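Local coordinates for protein peptidoglycan synthase activator LpoP (Pseudomonas aeruginosa, PDB 6W5Q) that probably activates a peptidoglycan synthase in cell-wall assembly as a lipoprotein, its globular C-terminal domain containing tetratricopeptide repeats that could serve in protein binding, at residues 42-53 with 74-85; 87-98 with 106-114. All coordinates share one frame; numbering follows the deposited sequence.

Interaction 1 of 2, residues 42-53 with 74-85. With SO4 (sulfate ion), chain I.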
loop_
_atom_site.group_PDB
_atom_site.type_symbol
_atom_site.label_atom_id
_atom_site.label_comp_id
_atom_site.label_asym_id
_atom_site.label_seq_id
_atom_site.Cartn_x
_atom_site.Cartn_y
_atom_site.Cartn_z
ATOM N N GLN A 42 -2.981 -11.122 -4.371
ATOM C CA GLN A 42 -2.708 -11.765 -3.082
ATOM C C GLN A 42 -2.962 -13.265 -3.099
ATOM O O GLN A 42 -2.368 -13.995 -2.301
ATOM C CB GLN A 42 -3.561 -11.151 -1.987
ATOM C CG GLN A 42 -3.275 -9.719 -1.701
ATOM C CD GLN A 42 -3.731 -9.351 -0.313
ATOM O OE1 GLN A 42 -3.140 -9.772 0.673
ATOM N NE2 GLN A 42 -4.805 -8.584 -0.228
ATOM N N ARG A 43 -3.866 -13.750 -3.954
ATOM C CA ARG A 43 -4.065 -15.194 -4.049
ATOM C C ARG A 43 -2.807 -15.896 -4.548
ATOM O O ARG A 43 -2.556 -17.057 -4.193
ATOM C CB ARG A 43 -5.244 -15.498 -4.963
ATOM C CG ARG A 43 -6.585 -15.045 -4.407
ATOM C CD ARG A 43 -7.650 -15.077 -5.501
ATOM N NE ARG A 43 -7.926 -16.429 -5.979
ATOM C CZ ARG A 43 -8.634 -16.693 -7.071
ATOM N NH1 ARG A 43 -9.124 -15.685 -7.784
ATOM N NH2 ARG A 43 -8.862 -17.952 -7.443
ATOM N N ILE A 44 -2.013 -15.210 -5.367
ATOM C CA ILE A 44 -0.732 -15.727 -5.841
ATOM C C ILE A 44 0.389 -15.425 -4.852
ATOM O O ILE A 44 1.261 -16.261 -4.609
ATOM C CB ILE A 44 -0.423 -15.129 -7.229
ATOM C CG1 ILE A 44 -1.497 -15.528 -8.241
ATOM C CG2 ILE A 44 0.959 -15.532 -7.699
ATOM C CD1 ILE A 44 -2.111 -14.337 -8.938
ATOM N N ALA A 45 0.398 -14.235 -4.273
ATOM C CA ALA A 45 1.522 -13.775 -3.459
ATOM C C ALA A 45 0.969 -13.134 -2.202
ATOM O O ALA A 45 0.927 -11.903 -2.079
ATOM C CB ALA A 45 2.395 -12.808 -4.254
ATOM N N PRO A 46 0.513 -13.948 -1.239
ATOM C CA PRO A 46 -0.128 -13.382 -0.038
ATOM C C PRO A 46 0.824 -12.591 0.852
ATOM O O PRO A 46 0.355 -11.882 1.751
ATOM C CB PRO A 46 -0.658 -14.622 0.691
ATOM C CG PRO A 46 0.324 -15.703 0.311
ATOM C CD PRO A 46 0.734 -15.405 -1.114
ATOM N N ARG A 47 2.133 -12.682 0.621
ATOM C CA ARG A 47 3.145 -12.123 1.513
ATOM C C ARG A 47 4.013 -11.094 0.791
ATOM O O ARG A 47 5.086 -10.733 1.283
ATOM C CB ARG A 47 3.999 -13.263 2.098
ATOM C CG ARG A 47 4.957 -12.916 3.248
ATOM C CD ARG A 47 6.423 -13.229 2.881
ATOM N NE ARG A 47 7.378 -12.837 3.925
ATOM C CZ ARG A 47 8.232 -11.816 3.836
ATOM N NH1 ARG A 47 9.060 -11.546 4.841
ATOM N NH2 ARG A 47 8.269 -11.069 2.740
ATOM N N GLU A 48 3.575 -10.617 -0.381
ATOM C CA GLU A 48 4.366 -9.677 -1.163
ATOM C C GLU A 48 4.096 -8.253 -0.676
ATOM O O GLU A 48 2.987 -7.740 -0.893
ATOM C CB GLU A 48 4.056 -9.816 -2.651
ATOM C CG GLU A 48 4.737 -8.791 -3.577
ATOM C CD GLU A 48 6.248 -8.667 -3.385
ATOM O OE1 GLU A 48 6.697 -7.691 -2.735
ATOM O OE2 GLU A 48 6.990 -9.532 -3.899
ATOM N N PRO A 49 5.051 -7.593 -0.027
ATOM C CA PRO A 49 4.788 -6.218 0.438
ATOM C C PRO A 49 4.515 -5.245 -0.698
ATOM O O PRO A 49 3.761 -4.281 -0.508
ATOM C CB PRO A 49 6.056 -5.854 1.214
ATOM C CG PRO A 49 7.083 -6.897 0.838
ATOM C CD PRO A 49 6.345 -8.121 0.419
ATOM N N GLN A 50 5.083 -5.473 -1.882
ATOM C CA GLN A 50 4.813 -4.562 -2.987
ATOM C C GLN A 50 3.356 -4.640 -3.424
ATOM O O GLN A 50 2.767 -3.624 -3.816
ATOM C CB GLN A 50 5.762 -4.847 -4.155
ATOM C CG GLN A 50 7.163 -4.241 -3.965
ATOM C CD GLN A 50 7.389 -3.001 -4.815
ATOM O OE1 GLN A 50 6.462 -2.221 -5.041
ATOM N NE2 GLN A 50 8.624 -2.814 -5.297
ATOM N N VAL A 51 2.741 -5.813 -3.325
ATOM C CA VAL A 51 1.311 -5.903 -3.589
ATOM C C VAL A 51 0.544 -5.090 -2.561
ATOM O O VAL A 51 -0.350 -4.305 -2.904
ATOM C CB VAL A 51 0.852 -7.370 -3.598
ATOM C CG1 VAL A 51 -0.669 -7.439 -3.680
ATOM C CG2 VAL A 51 1.463 -8.094 -4.759
ATOM N N LEU A 52 0.892 -5.264 -1.283
ATOM C CA LEU A 52 0.205 -4.555 -0.202
ATOM C C LEU A 52 0.404 -3.049 -0.315
ATOM O O LEU A 52 -0.525 -2.266 -0.069
ATOM C CB LEU A 52 0.701 -5.086 1.149
ATOM C CG LEU A 52 0.302 -6.562 1.289
ATOM C CD1 LEU A 52 0.869 -7.225 2.500
ATOM C CD2 LEU A 52 -1.209 -6.710 1.287
ATOM N N TYR A 53 1.604 -2.630 -0.725
ATOM C CA TYR A 53 1.877 -1.213 -0.936
ATOM C C TYR A 53 0.903 -0.595 -1.936
ATOM O O TYR A 53 0.332 0.475 -1.689
ATOM C CB TYR A 53 3.313 -1.039 -1.416
ATOM C CG TYR A 53 3.648 0.395 -1.742
ATOM C CD1 TYR A 53 3.958 1.298 -0.730
ATOM C CD2 TYR A 53 3.663 0.844 -3.059
ATOM C CE1 TYR A 53 4.276 2.619 -1.018
ATOM C CE2 TYR A 53 3.978 2.159 -3.360
ATOM C CZ TYR A 53 4.285 3.043 -2.332
ATOM O OH TYR A 53 4.595 4.352 -2.619
ATOM N N ARG A 74 0.477 -4.031 7.459
ATOM C CA ARG A 74 0.756 -5.435 7.206
ATOM C C ARG A 74 1.903 -5.584 6.206
ATOM O O ARG A 74 2.834 -6.360 6.435
ATOM C CB ARG A 74 -0.516 -6.151 6.726
ATOM C CG ARG A 74 -0.374 -7.661 6.709
ATOM C CD ARG A 74 -1.713 -8.374 6.800
ATOM N NE ARG A 74 -2.555 -8.131 5.638
ATOM C CZ ARG A 74 -2.507 -8.853 4.522
ATOM N NH1 ARG A 74 -1.642 -9.863 4.401
ATOM N NH2 ARG A 74 -3.319 -8.558 3.520
ATOM N N GLY A 75 1.857 -4.856 5.090
ATOM C CA GLY A 75 2.975 -4.897 4.150
ATOM C C GLY A 75 4.309 -4.647 4.826
ATOM O O GLY A 75 5.299 -5.336 4.555
ATOM N N LEU A 76 4.334 -3.692 5.755
ATOM C CA LEU A 76 5.550 -3.363 6.494
ATOM C C LEU A 76 6.136 -4.583 7.197
ATOM O O LEU A 76 7.345 -4.814 7.143
ATOM C CB LEU A 76 5.226 -2.262 7.500
ATOM C CG LEU A 76 6.258 -1.286 8.021
ATOM C CD1 LEU A 76 7.148 -0.752 6.922
ATOM C CD2 LEU A 76 5.486 -0.166 8.662
ATOM N N SER A 77 5.297 -5.398 7.836
ATOM C CA SER A 77 5.824 -6.578 8.512
ATOM C C SER A 77 6.489 -7.569 7.549
ATOM O O SER A 77 7.263 -8.424 7.995
ATOM C CB SER A 77 4.709 -7.266 9.300
ATOM O OG SER A 77 3.592 -7.550 8.487
ATOM N N TYR A 78 6.207 -7.487 6.250
ATOM C CA TYR A 78 6.826 -8.358 5.260
ATOM C C TYR A 78 7.964 -7.664 4.530
ATOM O O TYR A 78 8.621 -8.278 3.687
ATOM C CB TYR A 78 5.796 -8.836 4.222
ATOM C CG TYR A 78 4.474 -9.376 4.745
ATOM C CD1 TYR A 78 4.371 -9.975 5.992
ATOM C CD2 TYR A 78 3.330 -9.308 3.960
ATOM C CE1 TYR A 78 3.153 -10.472 6.449
ATOM C CE2 TYR A 78 2.121 -9.801 4.397
ATOM C CZ TYR A 78 2.033 -10.378 5.646
ATOM O OH TYR A 78 0.821 -10.864 6.080
ATOM N N ALA A 79 8.184 -6.393 4.813
ATOM C CA ALA A 79 9.122 -5.555 4.092
ATOM C C ALA A 79 10.499 -5.533 4.736
ATOM O O ALA A 79 11.308 -4.676 4.387
ATOM C CB ALA A 79 8.568 -4.127 3.995
ATOM N N ASN A 80 10.778 -6.455 5.659
ATOM C CA ASN A 80 12.024 -6.411 6.417
ATOM C C ASN A 80 13.232 -6.497 5.498
ATOM O O ASN A 80 13.286 -7.332 4.591
ATOM C CB ASN A 80 12.058 -7.538 7.442
ATOM C CG ASN A 80 11.648 -7.069 8.822
ATOM O OD1 ASN A 80 11.005 -6.023 8.970
ATOM N ND2 ASN A 80 12.028 -7.832 9.848
ATOM N N GLY A 81 14.201 -5.615 5.731
ATOM C CA GLY A 81 15.367 -5.531 4.873
ATOM C C GLY A 81 15.047 -5.027 3.482
ATOM O O GLY A 81 15.652 -5.484 2.503
ATOM N N ARG A 82 14.086 -4.111 3.366
ATOM C CA ARG A 82 13.717 -3.494 2.092
ATOM C C ARG A 82 13.455 -2.017 2.354
ATOM O O ARG A 82 12.307 -1.560 2.357
ATOM C CB ARG A 82 12.504 -4.196 1.474
ATOM C CG ARG A 82 12.693 -5.711 1.334
ATOM C CD ARG A 82 11.578 -6.390 0.570
ATOM N NE ARG A 82 11.624 -6.110 -0.865
ATOM C CZ ARG A 82 10.866 -6.722 -1.775
ATOM N NH1 ARG A 82 9.997 -7.663 -1.408
ATOM N NH2 ARG A 82 10.978 -6.392 -3.055
ATOM N N PRO A 83 14.520 -1.231 2.567
ATOM C CA PRO A 83 14.344 0.094 3.190
ATOM C C PRO A 83 13.562 1.083 2.348
ATOM O O PRO A 83 12.744 1.836 2.894
ATOM C CB PRO A 83 15.788 0.574 3.416
ATOM C CG PRO A 83 16.648 -0.658 3.275
ATOM C CD PRO A 83 15.934 -1.544 2.308
ATOM N N ALA A 84 13.807 1.123 1.038
ATOM C CA ALA A 84 13.038 2.009 0.170
ATOM C C ALA A 84 11.552 1.717 0.279
ATOM O O ALA A 84 10.729 2.637 0.305
ATOM C CB ALA A 84 13.507 1.860 -1.277
ATOM N N LEU A 85 11.193 0.437 0.372
ATOM C CA LEU A 85 9.789 0.048 0.430
ATOM C C LEU A 85 9.187 0.364 1.791
ATOM O O LEU A 85 8.029 0.788 1.884
ATOM C CB LEU A 85 9.662 -1.440 0.110
ATOM C CG LEU A 85 8.258 -2.042 0.024
ATOM C CD1 LEU A 85 7.324 -1.161 -0.774
ATOM C CD2 LEU A 85 8.321 -3.432 -0.595
HETATM S S SO4 I . -10.263 -16.337 -10.830
HETATM O O1 SO4 I . -11.063 -15.109 -10.799
HETATM O O2 SO4 I . -10.728 -17.323 -9.866
HETATM O O3 SO4 I . -10.278 -16.926 -12.169
HETATM O O4 SO4 I . -8.890 -16.008 -10.480
HETATM O O HOH W 1 -5.741 -7.258 2.100
#
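In the tetratricopeptide-repeat region of this C-terminal domain, the start of helix 49-61 packs against the end of the antiparallel helix 65-78, where Pro49 lies against Gly75 and Leu52 meets Tyr78. The CA atoms of Pro49 and Gly75 are 4.3 Å apart, and the axes of segments 49-53 and 74-78 approach to 8.3 Å. The proline ring also rests against Ala79 and Leu85, so the turn between helices 65-78 and 83-99 belongs to the same cluster. Tyr78 is held between two layers: Arg47 CG lies over one ring face, 4.0 Å from the centroid (CH-pi), and Arg74 O over the opposite face. From Leu52, CD1 reaches Tyr78 CE2 at 3.4 Å while CD2 lies over a face of the Arg74 guanidinium. The Arg74 chain leaves with CG opposite the backbone N (chi1 -168°) and bends at chi3 (65°), turning the guanidinium edge toward polar partners: NH2 gives Gln42 OE1 a nearly straight hydrogen bond of 3.1 Å (166°), the two planes almost coplanar, and NH1 binds Tyr78 OH. Glu48 caps helix 49-61, OE1 accepting from Gln50 N through its anti lone pair, and the same oxygen faces Arg82 NH1 in a 3.6 Å salt bridge. Apolar contact on one face and acceptors at the edge would restrict rotation of the Arg74 guanidinium, while Glu48 OE1 couples a helix start to a charge across the contact.

Interaction 2 of 2, residues 87-98 with 106-114. With SO4 (sulfate ion), chain J.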
loop_
_atom_site.group_PDB
_atom_site.type_symbol
_atom_site.label_atom_id
_atom_site.label_comp_id
_atom_site.label_asym_id
_atom_site.label_seq_id
_atom_site.Cartn_x
_atom_site.Cartn_y
_atom_site.Cartn_z
ATOM N N ALA A 87 10.174 2.797 3.790
ATOM C CA ALA A 87 9.977 4.245 3.726
ATOM C C ALA A 87 8.677 4.582 3.005
ATOM O O ALA A 87 7.873 5.390 3.487
ATOM C CB ALA A 87 11.170 4.912 3.027
ATOM N N GLY A 88 8.453 3.965 1.846
ATOM C CA GLY A 88 7.202 4.187 1.136
ATOM C C GLY A 88 5.985 3.835 1.970
ATOM O O GLY A 88 5.023 4.605 2.046
ATOM N N LEU A 89 6.009 2.665 2.611
ATOM C CA LEU A 89 4.857 2.227 3.404
ATOM C C LEU A 89 4.610 3.170 4.589
ATOM O O LEU A 89 3.461 3.539 4.873
ATOM C CB LEU A 89 5.064 0.769 3.861
ATOM C CG LEU A 89 4.897 -0.325 2.771
ATOM C CD1 LEU A 89 5.662 -1.595 3.097
ATOM C CD2 LEU A 89 3.412 -0.689 2.493
ATOM N N TRP A 90 5.676 3.617 5.265
ATOM C CA TRP A 90 5.470 4.546 6.373
ATOM C C TRP A 90 4.838 5.854 5.897
ATOM O O TRP A 90 3.939 6.386 6.558
ATOM C CB TRP A 90 6.782 4.817 7.103
ATOM C CG TRP A 90 7.128 3.777 8.121
ATOM C CD1 TRP A 90 8.259 3.008 8.152
ATOM C CD2 TRP A 90 6.350 3.391 9.273
ATOM N NE1 TRP A 90 8.230 2.171 9.246
ATOM C CE2 TRP A 90 7.076 2.389 9.951
ATOM C CE3 TRP A 90 5.116 3.802 9.796
ATOM C CZ2 TRP A 90 6.607 1.782 11.116
ATOM C CZ3 TRP A 90 4.649 3.189 10.960
ATOM C CH2 TRP A 90 5.393 2.189 11.601
ATOM N N GLU A 91 5.289 6.382 4.750
ATOM C CA GLU A 91 4.666 7.586 4.202
ATOM C C GLU A 91 3.182 7.362 3.930
ATOM O O GLU A 91 2.354 8.226 4.226
ATOM C CB GLU A 91 5.379 8.036 2.922
ATOM C CG GLU A 91 4.659 9.186 2.222
ATOM C CD GLU A 91 4.514 10.438 3.114
ATOM O OE1 GLU A 91 5.360 10.647 4.018
ATOM O OE2 GLU A 91 3.547 11.223 2.912
ATOM N N LEU A 92 2.827 6.196 3.384
ATOM C CA LEU A 92 1.419 5.845 3.232
ATOM C C LEU A 92 0.701 5.827 4.574
ATOM O O LEU A 92 -0.447 6.267 4.684
ATOM C CB LEU A 92 1.287 4.475 2.562
ATOM C CG LEU A 92 1.054 4.433 1.054
ATOM C CD1 LEU A 92 2.134 5.218 0.303
ATOM C CD2 LEU A 92 0.964 2.969 0.568
ATOM N N ILE A 93 1.349 5.290 5.606
ATOM C CA ILE A 93 0.714 5.232 6.921
ATOM C C ILE A 93 0.513 6.640 7.480
ATOM O O ILE A 93 -0.534 6.947 8.060
ATOM C CB ILE A 93 1.552 4.346 7.862
ATOM C CG1 ILE A 93 1.503 2.893 7.387
ATOM C CG2 ILE A 93 1.102 4.498 9.319
ATOM C CD1 ILE A 93 2.490 1.988 8.065
ATOM N N ALA A 94 1.515 7.512 7.307
ATOM C CA ALA A 94 1.393 8.911 7.700
ATOM C C ALA A 94 0.197 9.561 7.024
ATOM O O ALA A 94 -0.580 10.286 7.655
ATOM C CB ALA A 94 2.674 9.672 7.340
ATOM N N GLN A 95 0.042 9.318 5.724
ATOM C CA GLN A 95 -1.041 9.951 4.984
ATOM C C GLN A 95 -2.384 9.414 5.419
ATOM O O GLN A 95 -3.366 10.161 5.458
ATOM C CB GLN A 95 -0.835 9.746 3.491
ATOM C CG GLN A 95 0.439 10.357 2.991
ATOM C CD GLN A 95 0.522 10.307 1.504
ATOM O OE1 GLN A 95 1.569 10.608 0.916
ATOM N NE2 GLN A 95 -0.580 9.915 0.864
ATOM N N ALA A 96 -2.431 8.131 5.780
ATOM C CA ALA A 96 -3.666 7.544 6.294
ATOM C C ALA A 96 -4.010 8.074 7.689
ATOM O O ALA A 96 -5.191 8.246 8.013
ATOM C CB ALA A 96 -3.538 6.019 6.306
ATOM N N ARG A 97 -3.003 8.305 8.550
ATOM C CA ARG A 97 -3.297 8.909 9.853
ATOM C C ARG A 97 -3.820 10.323 9.683
ATOM O O ARG A 97 -4.796 10.712 10.336
ATOM C CB ARG A 97 -2.055 8.930 10.752
ATOM C CG ARG A 97 -1.439 7.562 11.012
ATOM C CD ARG A 97 -2.432 6.640 11.661
ATOM N NE ARG A 97 -3.210 7.301 12.694
ATOM C CZ ARG A 97 -4.165 6.701 13.394
ATOM N NH1 ARG A 97 -4.454 5.432 13.162
ATOM N NH2 ARG A 97 -4.831 7.369 14.327
ATOM N N GLU A 98 -3.163 11.104 8.818
ATOM C CA GLU A 98 -3.580 12.473 8.515
ATOM C C GLU A 98 -5.052 12.545 8.124
ATOM O O GLU A 98 -5.801 13.400 8.612
ATOM C CB GLU A 98 -2.718 13.030 7.374
ATOM C CG GLU A 98 -1.399 13.595 7.812
ATOM C CD GLU A 98 -0.548 14.111 6.660
ATOM O OE1 GLU A 98 -0.669 13.595 5.520
ATOM O OE2 GLU A 98 0.255 15.034 6.906
ATOM N N ALA A 106 0.772 10.825 12.259
ATOM C CA ALA A 106 1.329 11.084 10.940
ATOM C C ALA A 106 2.779 11.570 11.024
ATOM O O ALA A 106 3.620 11.185 10.204
ATOM C CB ALA A 106 0.449 12.100 10.218
ATOM N N ALA A 107 3.087 12.440 11.988
ATOM C CA ALA A 107 4.463 12.907 12.134
ATOM C C ALA A 107 5.359 11.786 12.632
ATOM O O ALA A 107 6.519 11.673 12.222
ATOM C CB ALA A 107 4.527 14.095 13.096
ATOM N N LEU A 108 4.828 10.954 13.524
ATOM C CA LEU A 108 5.601 9.858 14.070
ATOM C C LEU A 108 5.879 8.822 13.003
ATOM O O LEU A 108 6.911 8.148 13.042
ATOM C CB LEU A 108 4.846 9.235 15.250
ATOM C CG LEU A 108 4.751 10.127 16.496
ATOM C CD1 LEU A 108 3.950 9.465 17.598
ATOM C CD2 LEU A 108 6.145 10.458 17.004
ATOM N N ALA A 109 4.968 8.687 12.041
ATOM C CA ALA A 109 5.179 7.737 10.958
ATOM C C ALA A 109 6.203 8.271 9.976
ATOM O O ALA A 109 7.086 7.531 9.537
ATOM C CB ALA A 109 3.857 7.435 10.257
ATOM N N ARG A 110 6.118 9.566 9.646
ATOM C CA ARG A 110 7.097 10.167 8.750
ATOM C C ARG A 110 8.474 10.177 9.379
ATOM O O ARG A 110 9.478 10.230 8.660
ATOM C CB ARG A 110 6.695 11.597 8.391
ATOM C CG ARG A 110 5.385 11.700 7.663
ATOM C CD ARG A 110 5.322 12.920 6.746
ATOM N NE ARG A 110 4.294 12.727 5.720
ATOM C CZ ARG A 110 3.025 13.096 5.855
ATOM N NH1 ARG A 110 2.627 13.708 6.970
ATOM N NH2 ARG A 110 2.157 12.856 4.874
ATOM N N GLN A 111 8.533 10.156 10.716
ATOM C CA GLN A 111 9.811 10.028 11.415
ATOM C C GLN A 111 10.443 8.664 11.164
ATOM O O GLN A 111 11.669 8.556 11.031
ATOM C CB GLN A 111 9.611 10.232 12.913
ATOM C CG GLN A 111 10.125 11.513 13.471
ATOM C CD GLN A 111 10.260 11.443 14.980
ATOM O OE1 GLN A 111 10.114 10.374 15.578
ATOM N NE2 GLN A 111 10.547 12.576 15.602
ATOM N N LYS A 112 9.618 7.608 11.118
ATOM C CA LYS A 112 10.133 6.259 10.891
ATOM C C LYS A 112 10.528 6.051 9.445
ATOM O O LYS A 112 11.436 5.266 9.160
ATOM C CB LYS A 112 9.100 5.206 11.305
ATOM C CG LYS A 112 8.443 5.516 12.615
ATOM C CD LYS A 112 7.614 4.396 13.169
ATOM C CE LYS A 112 7.012 4.845 14.512
ATOM N NZ LYS A 112 5.853 4.024 14.939
ATOM N N ALA A 113 9.849 6.731 8.523
ATOM C CA ALA A 113 10.236 6.661 7.125
ATOM C C ALA A 113 11.620 7.262 6.912
ATOM O O ALA A 113 12.379 6.786 6.061
ATOM C CB ALA A 113 9.185 7.372 6.267
ATOM N N LYS A 114 11.977 8.282 7.699
ATOM C CA LYS A 114 13.224 9.010 7.492
ATOM C C LYS A 114 14.411 8.324 8.145
ATOM O O LYS A 114 15.548 8.536 7.708
ATOM C CB LYS A 114 13.099 10.451 8.012
ATOM C CG LYS A 114 12.511 11.471 7.003
ATOM C CD LYS A 114 11.323 10.903 6.206
ATOM C CE LYS A 114 10.363 11.971 5.690
ATOM N NZ LYS A 114 8.988 11.400 5.494
HETATM S S SO4 J . 5.288 0.539 15.224
HETATM O O1 SO4 J . 4.137 1.448 15.250
HETATM O O2 SO4 J . 5.161 -0.430 16.310
HETATM O O3 SO4 J . 5.329 -0.183 13.951
HETATM O O4 SO4 J . 6.542 1.282 15.373
#
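Arg110 and Glu91 meet side-on: NE donates to Glu91 OE1 at 2.9 Å and NH2 to Glu91 OE2. Glu98 takes the end of the same guanidinium, receiving NH1 at OE2 over 2.7 Å and NH2 at OE1 in a straighter bond (170°). All four carboxylate oxygens are therefore engaged, with NH2 shared between the two acids. The geometries differ: Glu91 OE1 presents its syn lone pair, whereas both Glu98 oxygens are approached from above their carboxylate plane. Such a double grip would be expected to favour the charged forms of all three groups and to fix the guanidinium's rotation.

Beneath the ion pairs, Ala94 CB supports a guanidinium face and touches Arg110 CG at 3.4 Å. The arginine chain, extended from CG to NE, carries its end past Ala94 into a hole framed by Glu91, Ala94, Gln95 and Glu98, a knob-into-hole fit. Small residues let the backbones approach: Ala106 CB lies 3.3 Å from Ala94 O, and Ala109 CB packs against both Ala94 and Ile93.

On the other flank, Trp90 CB touches Ala113 CB at 3.6 Å. Lys112 lays its chain across a face of the indole, its CD 3.6 Å from the centroid of the six-membered ring in a CH-pi contact. Beyond the ring, Lys112 NZ donates to O4 of a sulfate at 2.9 Å; another sulfate oxygen, O3, lies at the indole edge. Farther out, Ile93 packs on Ala72 and Leu76 of helix 65-78. The axes of segments 87-98 and 106-114 run at 173° and approach to 7.8 Å, forming the antiparallel, alanine-lined helical hairpin that closes the C-terminal end of this alpha-helical repeat domain.

Helix 83-99 connects the two contacts: its first turn contributes Leu85 to interaction 1, and the following turns supply one side of interaction 2. Their centres are 16 Å apart, yet the packing is continuous between them. Leu76 CD2 comes within 3.3 Å of Trp90 CE2, while Tyr53 O lies 3.4 Å from Leu92 CD2, linking helices 65-78 and 49-61 to the final hairpin. The contacts follow in series along the chain, consistent with successive antiparallel packing in a tetratricopeptide-repeat array. A sulfate held by Arg43 and Arg40 lies off interaction 1, on the far side of segment 42-53 from 74-85, whereas the one on Lys112 borders the Trp90 edge; both probably come from the crystallisation liquor.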